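Local coordinates for transcriptional regulator (Enterococcus faecalis, PDB 3QFI), which is probably a transcriptional regulator of the LytR-CpsA-Psr family, built on a mixed beta sheet flanked by helices, at residues A[104-117]-A[197-209]. Numbering follows the deposited sequence.
Sequences HHYVSINMKGLKDL and LDAVEANVKTDLT
Strands 105-109 and 204-206 run antiparallel, their N-to-C directions at 169°, and Ser108 and Lys205 form a hydrogen-bonded pair: Ser108 N to Lys205 O is 2.8 Å and Lys205 N to Ser108 O is 2.9 Å. Asn110 N continues the pairing to Asn203 O, while the Asn203 amide reaches Asn110 OD1 only weakly. At the other end side chains take over from backbone. Thr206 holds OG1 trans to its backbone N (chi1 -178°), which points it at Tyr106 O, 2.9 Å away, as donor; the same OG1 accepts from Leu208 N, closing an ST turn. Asp207 OD1 receives Tyr106 N on its syn side at 3.3 Å, tilted out of the carboxylate plane. Leu208 CD1 sits 3.5 Å from the His105 ring centroid and 5° off the normal, a face-on CH-pi contact. Val204 sends CG1 to Val107 CG2, and its CG2 lies 3.7 Å from Ile109 CG2, on the face opposite Ser108 and Lys205. Beyond the strands, Val200 CG2 packs against Gly113, the one residue of 111-117 without a side chain. Within the chain 204-206 is the outermost strand on this side of the mixed sheet, and 105-109, which leads into helix 111-120, lies between it and 22-28.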
# COMPACT_ATOMS: atom_id res chain seq x y z
N HIS A 104 11.49 3.80 4.17
CA HIS A 104 12.84 3.53 3.68
C HIS A 104 12.96 3.38 2.19
O HIS A 104 13.95 3.82 1.58
CB HIS A 104 13.36 2.27 4.34
CG HIS A 104 13.32 2.35 5.83
ND1 HIS A 104 12.49 1.55 6.59
CD2 HIS A 104 13.97 3.16 6.69
CE1 HIS A 104 12.63 1.88 7.86
NE2 HIS A 104 13.52 2.86 7.95
N HIS A 105 11.96 2.76 1.59
CA HIS A 105 11.97 2.52 0.16
C HIS A 105 10.60 2.70 -0.46
O HIS A 105 9.57 2.63 0.23
CB HIS A 105 12.45 1.09 -0.10
CG HIS A 105 13.84 0.82 0.37
ND1 HIS A 105 14.95 1.39 -0.23
CD2 HIS A 105 14.32 0.03 1.35
CE1 HIS A 105 16.04 0.95 0.36
NE2 HIS A 105 15.69 0.12 1.32
N TYR A 106 10.58 2.93 -1.77
CA TYR A 106 9.32 3.09 -2.47
C TYR A 106 9.40 2.37 -3.81
O TYR A 106 10.49 2.03 -4.28
CB TYR A 106 9.03 4.57 -2.72
CG TYR A 106 9.78 5.14 -3.90
CD1 TYR A 106 11.10 5.59 -3.78
CD2 TYR A 106 9.17 5.21 -5.16
CE1 TYR A 106 11.79 6.10 -4.90
CE2 TYR A 106 9.85 5.71 -6.26
CZ TYR A 106 11.15 6.15 -6.14
OH TYR A 106 11.79 6.65 -7.26
N VAL A 107 8.24 2.14 -4.41
CA VAL A 107 8.16 1.51 -5.72
C VAL A 107 6.91 2.01 -6.45
O VAL A 107 5.83 2.05 -5.89
CB VAL A 107 8.13 -0.05 -5.63
CG1 VAL A 107 7.13 -0.48 -4.62
CG2 VAL A 107 7.79 -0.66 -6.99
N SER A 108 7.11 2.45 -7.70
CA SER A 108 6.03 2.94 -8.56
C SER A 108 5.90 1.94 -9.69
O SER A 108 6.88 1.68 -10.40
CB SER A 108 6.37 4.30 -9.17
OG SER A 108 6.27 5.35 -8.23
N ILE A 109 4.70 1.41 -9.87
CA ILE A 109 4.43 0.43 -10.92
C ILE A 109 3.26 0.90 -11.78
O ILE A 109 2.24 1.36 -11.26
CB ILE A 109 4.06 -0.94 -10.32
CG1 ILE A 109 4.83 -1.15 -9.00
CG2 ILE A 109 4.37 -2.06 -11.34
CD1 ILE A 109 4.52 -2.46 -8.27
N ASN A 110 3.42 0.79 -13.10
CA ASN A 110 2.38 1.14 -14.08
C ASN A 110 1.42 -0.02 -14.18
O ASN A 110 1.65 -1.08 -13.61
CB ASN A 110 2.98 1.32 -15.48
CG ASN A 110 3.71 2.62 -15.65
OD1 ASN A 110 4.32 2.87 -16.70
ND2 ASN A 110 3.65 3.47 -14.63
N MET A 111 0.36 0.18 -14.95
CA MET A 111 -0.62 -0.87 -15.16
C MET A 111 -0.04 -1.88 -16.16
O MET A 111 -0.39 -3.07 -16.13
CB MET A 111 -1.93 -0.26 -15.67
CG MET A 111 -2.62 0.64 -14.62
SD MET A 111 -2.97 -0.19 -13.02
CE MET A 111 -1.51 0.29 -12.02
N LYS A 112 0.86 -1.42 -17.03
CA LYS A 112 1.52 -2.30 -17.99
C LYS A 112 2.56 -3.14 -17.25
O LYS A 112 2.72 -4.32 -17.52
CB LYS A 112 2.22 -1.50 -19.10
CG LYS A 112 1.31 -1.07 -20.24
CD LYS A 112 2.06 -0.26 -21.29
CE LYS A 112 1.22 -0.09 -22.55
NZ LYS A 112 0.95 -1.40 -23.20
N GLY A 113 3.27 -2.51 -16.32
CA GLY A 113 4.28 -3.22 -15.56
C GLY A 113 3.66 -4.20 -14.59
O GLY A 113 4.19 -5.30 -14.37
N LEU A 114 2.54 -3.81 -13.99
CA LEU A 114 1.87 -4.70 -13.06
C LEU A 114 1.32 -5.89 -13.81
O LEU A 114 1.23 -7.00 -13.28
CB LEU A 114 0.74 -3.99 -12.31
CG LEU A 114 -0.18 -4.93 -11.51
CD1 LEU A 114 0.63 -5.88 -10.64
CD2 LEU A 114 -1.13 -4.10 -10.68
N LYS A 115 0.95 -5.68 -15.07
CA LYS A 115 0.43 -6.79 -15.84
C LYS A 115 1.57 -7.74 -16.23
O LYS A 115 1.38 -8.95 -16.23
CB LYS A 115 -0.29 -6.26 -17.09
CG LYS A 115 -0.58 -7.31 -18.13
CD LYS A 115 -1.24 -6.67 -19.34
CE LYS A 115 -1.02 -7.51 -20.59
NZ LYS A 115 -1.40 -8.93 -20.33
N ASP A 116 2.75 -7.19 -16.51
CA ASP A 116 3.89 -8.02 -16.88
C ASP A 116 4.50 -8.74 -15.68
O ASP A 116 5.09 -9.81 -15.81
CB ASP A 116 4.97 -7.19 -17.58
CG ASP A 116 6.08 -8.06 -18.20
OD1 ASP A 116 5.75 -8.92 -19.05
OD2 ASP A 116 7.27 -7.88 -17.85
N LEU A 117 4.37 -8.14 -14.50
CA LEU A 117 4.90 -8.72 -13.29
C LEU A 117 4.10 -9.96 -12.92
O LEU A 117 4.64 -10.92 -12.36
CB LEU A 117 4.84 -7.71 -12.14
CG LEU A 117 5.35 -8.15 -10.77
CD1 LEU A 117 6.79 -8.58 -10.86
CD2 LEU A 117 5.19 -7.00 -9.76
N LEU A 197 12.32 -11.23 -14.59
CA LEU A 197 11.36 -10.27 -14.07
C LEU A 197 11.67 -8.86 -14.54
O LEU A 197 10.78 -8.02 -14.60
CB LEU A 197 11.35 -10.30 -12.53
CG LEU A 197 10.31 -11.19 -11.84
CD1 LEU A 197 8.93 -10.74 -12.26
CD2 LEU A 197 10.52 -12.65 -12.19
N ASP A 198 12.92 -8.60 -14.90
CA ASP A 198 13.32 -7.28 -15.37
C ASP A 198 12.46 -6.73 -16.48
O ASP A 198 12.48 -5.53 -16.75
CB ASP A 198 14.78 -7.29 -15.82
CG ASP A 198 15.73 -7.38 -14.66
OD1 ASP A 198 15.61 -6.56 -13.72
OD2 ASP A 198 16.61 -8.27 -14.67
N ALA A 199 11.69 -7.61 -17.13
CA ALA A 199 10.79 -7.21 -18.21
C ALA A 199 9.76 -6.21 -17.68
O ALA A 199 8.86 -5.77 -18.41
CB ALA A 199 10.08 -8.43 -18.78
N VAL A 200 9.88 -5.88 -16.40
CA VAL A 200 8.96 -4.93 -15.79
C VAL A 200 9.72 -3.66 -15.40
O VAL A 200 9.13 -2.72 -14.88
CB VAL A 200 8.29 -5.53 -14.54
CG1 VAL A 200 9.28 -5.62 -13.39
CG2 VAL A 200 7.09 -4.68 -14.15
N GLU A 201 11.03 -3.64 -15.68
CA GLU A 201 11.87 -2.50 -15.33
C GLU A 201 11.53 -1.22 -16.08
O GLU A 201 11.60 -0.12 -15.52
CB GLU A 201 13.35 -2.82 -15.56
CG GLU A 201 13.94 -3.88 -14.61
CD GLU A 201 13.63 -3.62 -13.13
OE1 GLU A 201 13.61 -2.43 -12.71
OE2 GLU A 201 13.42 -4.60 -12.39
N ALA A 202 11.18 -1.36 -17.35
CA ALA A 202 10.86 -0.22 -18.17
C ALA A 202 9.53 0.43 -17.77
O ALA A 202 9.09 1.39 -18.40
CB ALA A 202 10.81 -0.63 -19.62
N ASN A 203 8.90 -0.10 -16.72
CA ASN A 203 7.62 0.43 -16.26
C ASN A 203 7.55 0.45 -14.73
O ASN A 203 6.47 0.50 -14.14
CB ASN A 203 6.46 -0.40 -16.81
CG ASN A 203 6.35 -0.31 -18.33
OD1 ASN A 203 6.93 -1.12 -19.05
ND2 ASN A 203 5.61 0.68 -18.81
N VAL A 204 8.71 0.42 -14.10
CA VAL A 204 8.80 0.44 -12.64
C VAL A 204 9.91 1.38 -12.17
O VAL A 204 11.01 1.37 -12.72
CB VAL A 204 9.07 -0.97 -12.08
CG1 VAL A 204 9.35 -0.89 -10.59
CG2 VAL A 204 7.89 -1.87 -12.35
N LYS A 205 9.61 2.19 -11.16
CA LYS A 205 10.59 3.09 -10.59
C LYS A 205 10.80 2.69 -9.13
O LYS A 205 9.86 2.36 -8.43
CB LYS A 205 10.10 4.54 -10.65
CG LYS A 205 10.06 5.16 -12.04
CD LYS A 205 9.68 6.64 -11.91
CE LYS A 205 9.53 7.33 -13.26
NZ LYS A 205 8.60 6.58 -14.14
N THR A 206 12.05 2.71 -8.68
CA THR A 206 12.36 2.34 -7.31
C THR A 206 13.77 2.76 -6.94
O THR A 206 14.64 2.86 -7.80
CB THR A 206 12.23 0.81 -7.12
OG1 THR A 206 12.50 0.48 -5.75
CG2 THR A 206 13.21 0.08 -8.02
N ASP A 207 13.99 3.02 -5.66
CA ASP A 207 15.31 3.40 -5.15
C ASP A 207 15.93 2.15 -4.56
O ASP A 207 16.93 2.21 -3.85
CB ASP A 207 15.17 4.47 -4.06
CG ASP A 207 14.25 4.03 -2.93
OD1 ASP A 207 13.59 2.97 -3.08
OD2 ASP A 207 14.17 4.75 -1.91
N LEU A 208 15.31 1.01 -4.87
CA LEU A 208 15.74 -0.30 -4.40
C LEU A 208 16.65 -0.93 -5.45
O LEU A 208 16.24 -1.16 -6.59
CB LEU A 208 14.50 -1.17 -4.18
CG LEU A 208 14.59 -2.33 -3.19
CD1 LEU A 208 15.04 -1.84 -1.81
CD2 LEU A 208 13.22 -2.98 -3.08
N THR A 209 17.89 -1.22 -5.06
CA THR A 209 18.84 -1.81 -5.99
C THR A 209 18.69 -3.31 -6.11
O THR A 209 17.91 -3.94 -5.40
CB THR A 209 20.30 -1.50 -5.59
OG1 THR A 209 20.62 -2.14 -4.35
CG2 THR A 209 20.51 0.01 -5.46
O HOH W 1 5.75 4.79 -13.35